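Long-range contact in GXWXG domain-containing protein (Thermomonospora curvata, PDB 4MVE), which is of unknown function and carries GXWXG and DUF4334 family regions in a beta-rich fold: residues M62-K67 against F145-E150. Numbering follows the deposited sequence.
Sequences MNWYGK and FHLTRE
Trp64 and Lys67 meet Phe145 and Leu147 inside a curled antiparallel sheet, where strands 64-71 and 143-149 flank strand 42-48 and pair with it rather than with each other. The segments 64-67 and 145-149 are splayed by 69°. The six-membered end of the Trp64 indole reaches across, with Phe145 CD2 lying at its edge, 4.2 Å from CH2; the two side chains cross at about a right angle. The indole NE1 makes a weak bond to Gly66 O, and Gly66 N lies 3.6 Å above the plane of the Trp64 ring, offset toward its rim. Lys67 runs extended past Leu147, its CD 4.1 Å from Leu147 CD1, and lays CE 3.7 Å from Phe145 CE2. A bend at the last torsion (chi4 -69°) then turns NZ to its hydrogen bond with Pro77 O. Phe122 of strand 118-124 touches both Phe145 and Leu147. Tyr65 makes a separate, polar contact with the exposed Glu150: with CG anti to N (chi1 172°), its ring extends toward that residue, and OH donates to Glu150 OE1 at 2.7 Å, which accepts through its anti lone pair; Glu150 is poorly ordered, so the bond is less certain. A phenylalanine in its place would lack the hydroxyl, which is likely to leave OE1 without this donor and Glu150 still freer to move. Tyr65 and Gly66 together face Leu79 of strand 74-81, a classic beta bulge, consistent with Trp64 and Lys67, three positions apart, both pointing toward 145-150. The arrangement is that of a curled antiparallel sheet, in which side chains of two strands flanking a third meet across it.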
loop_
_atom_site.group_PDB
_atom_site.type_symbol
_atom_site.label_atom_id
_atom_site.label_comp_id
_atom_site.label_asym_id
_atom_site.label_seq_id
_atom_site.Cartn_x
_atom_site.Cartn_y
_atom_site.Cartn_z
HETATM N N MSE A 62 -1.343 -3.409 15.753
HETATM C CA MSE A 62 0.103 -3.588 15.716
HETATM C C MSE A 62 0.842 -2.260 15.572
HETATM O O MSE A 62 2.075 -2.265 15.600
HETATM C CB MSE A 62 0.458 -4.482 14.563
HETATM C CG MSE A 62 0.262 -5.907 14.898
HETATM SE SE MSE A 62 1.611 -6.926 14.048
HETATM C CE MSE A 62 3.283 -6.192 15.019
ATOM N N ASN A 63 0.095 -1.128 15.432
ATOM C CA ASN A 63 0.644 0.204 15.214
ATOM C C ASN A 63 1.466 0.230 13.927
ATOM O O ASN A 63 2.540 0.824 13.890
ATOM C CB ASN A 63 1.487 0.699 16.400
ATOM C CG ASN A 63 0.715 1.404 17.463
ATOM O OD1 ASN A 63 0.589 2.636 17.458
ATOM N ND2 ASN A 63 0.248 0.639 18.432
ATOM N N TRP A 64 0.945 -0.407 12.867
ATOM C CA TRP A 64 1.553 -0.411 11.544
ATOM C C TRP A 64 1.862 1.015 11.115
ATOM O O TRP A 64 0.987 1.894 11.182
ATOM C CB TRP A 64 0.615 -1.057 10.521
ATOM C CG TRP A 64 1.157 -0.996 9.114
ATOM C CD1 TRP A 64 2.321 -1.545 8.658
ATOM C CD2 TRP A 64 0.522 -0.407 7.983
ATOM N NE1 TRP A 64 2.461 -1.307 7.310
ATOM C CE2 TRP A 64 1.346 -0.664 6.857
ATOM C CE3 TRP A 64 -0.688 0.302 7.799
ATOM C CZ2 TRP A 64 1.023 -0.206 5.570
ATOM C CZ3 TRP A 64 -1.034 0.705 6.519
ATOM C CH2 TRP A 64 -0.173 0.475 5.427
ATOM N N TYR A 65 3.117 1.252 10.769
ATOM C CA TYR A 65 3.594 2.557 10.321
ATOM C C TYR A 65 3.563 2.656 8.784
ATOM O O TYR A 65 2.992 3.594 8.235
ATOM C CB TYR A 65 5.016 2.837 10.833
ATOM C CG TYR A 65 5.596 4.089 10.213
ATOM C CD1 TYR A 65 5.122 5.349 10.569
ATOM C CD2 TYR A 65 6.572 4.013 9.221
ATOM C CE1 TYR A 65 5.586 6.500 9.938
ATOM C CE2 TYR A 65 7.056 5.159 8.593
ATOM C CZ TYR A 65 6.555 6.404 8.952
ATOM O OH TYR A 65 7.047 7.551 8.375
ATOM N N GLY A 66 4.217 1.711 8.120
ATOM C CA GLY A 66 4.313 1.705 6.670
ATOM C C GLY A 66 5.187 0.608 6.103
ATOM O O GLY A 66 5.081 -0.566 6.503
ATOM N N LYS A 67 6.033 0.986 5.130
ATOM C CA LYS A 67 6.884 0.024 4.371
ATOM C C LYS A 67 8.205 0.625 3.968
ATOM O O LYS A 67 8.303 1.856 3.832
ATOM C CB LYS A 67 6.160 -0.446 3.082
ATOM C CG LYS A 67 4.747 -0.992 3.274
ATOM C CD LYS A 67 4.103 -1.421 1.944
ATOM C CE LYS A 67 2.729 -1.984 2.141
ATOM N NZ LYS A 67 2.789 -3.293 2.842
ATOM N N PHE A 145 -5.268 0.641 0.310
ATOM C CA PHE A 145 -4.534 1.375 1.329
ATOM C C PHE A 145 -3.709 2.479 0.638
ATOM O O PHE A 145 -3.659 2.526 -0.593
ATOM C CB PHE A 145 -3.670 0.419 2.197
ATOM C CG PHE A 145 -2.538 -0.242 1.448
ATOM C CD1 PHE A 145 -2.731 -1.466 0.793
ATOM C CD2 PHE A 145 -1.276 0.354 1.390
ATOM C CE1 PHE A 145 -1.687 -2.076 0.085
ATOM C CE2 PHE A 145 -0.236 -0.240 0.670
ATOM C CZ PHE A 145 -0.441 -1.461 0.033
ATOM N N HIS A 146 -3.053 3.360 1.409
ATOM C CA HIS A 146 -2.270 4.398 0.737
ATOM C C HIS A 146 -0.885 4.503 1.338
ATOM O O HIS A 146 -0.673 4.014 2.430
ATOM C CB HIS A 146 -2.999 5.762 0.730
ATOM C CG HIS A 146 -3.563 6.209 2.048
ATOM N ND1 HIS A 146 -2.760 6.774 3.027
ATOM C CD2 HIS A 146 -4.837 6.173 2.503
ATOM C CE1 HIS A 146 -3.568 7.069 4.029
ATOM N NE2 HIS A 146 -4.824 6.739 3.753
ATOM N N LEU A 147 0.081 5.049 0.569
ATOM C CA LEU A 147 1.453 5.282 0.998
ATOM C C LEU A 147 1.877 6.676 0.610
ATOM O O LEU A 147 1.628 7.103 -0.519
ATOM C CB LEU A 147 2.451 4.247 0.418
ATOM C CG LEU A 147 2.223 2.749 0.712
ATOM C CD1 LEU A 147 3.110 1.877 -0.199
ATOM C CD2 LEU A 147 2.378 2.414 2.226
ATOM N N THR A 148 2.572 7.350 1.536
ATOM C CA THR A 148 3.157 8.698 1.443
ATOM C C THR A 148 4.663 8.564 1.651
ATOM O O THR A 148 5.098 8.001 2.650
ATOM C CB THR A 148 2.506 9.653 2.453
ATOM O OG1 THR A 148 1.101 9.618 2.199
ATOM C CG2 THR A 148 3.029 11.114 2.311
ATOM N N ARG A 149 5.436 9.019 0.674
ATOM C CA ARG A 149 6.888 8.912 0.673
ATOM C C ARG A 149 7.518 9.807 1.748
ATOM O O ARG A 149 7.166 10.982 1.857
ATOM C CB ARG A 149 7.438 9.275 -0.728
ATOM C CG ARG A 149 8.913 8.939 -0.942
ATOM C CD ARG A 149 9.520 9.605 -2.175
ATOM N NE ARG A 149 8.814 9.293 -3.433
ATOM C CZ ARG A 149 9.043 8.228 -4.197
ATOM N NH1 ARG A 149 9.943 7.317 -3.833
ATOM N NH2 ARG A 149 8.373 8.062 -5.329
ATOM N N GLU A 150 8.428 9.232 2.557
ATOM C CA GLU A 150 9.213 9.965 3.560
ATOM C C GLU A 150 10.241 10.809 2.821
ATOM O O GLU A 150 10.931 10.278 1.950
ATOM C CB GLU A 150 9.943 8.990 4.503
ATOM C CG GLU A 150 9.272 8.663 5.824
ATOM C CD GLU A 150 10.184 7.949 6.816
ATOM O OE1 GLU A 150 9.661 7.441 7.835
ATOM O OE2 GLU A 150 11.414 7.875 6.574
#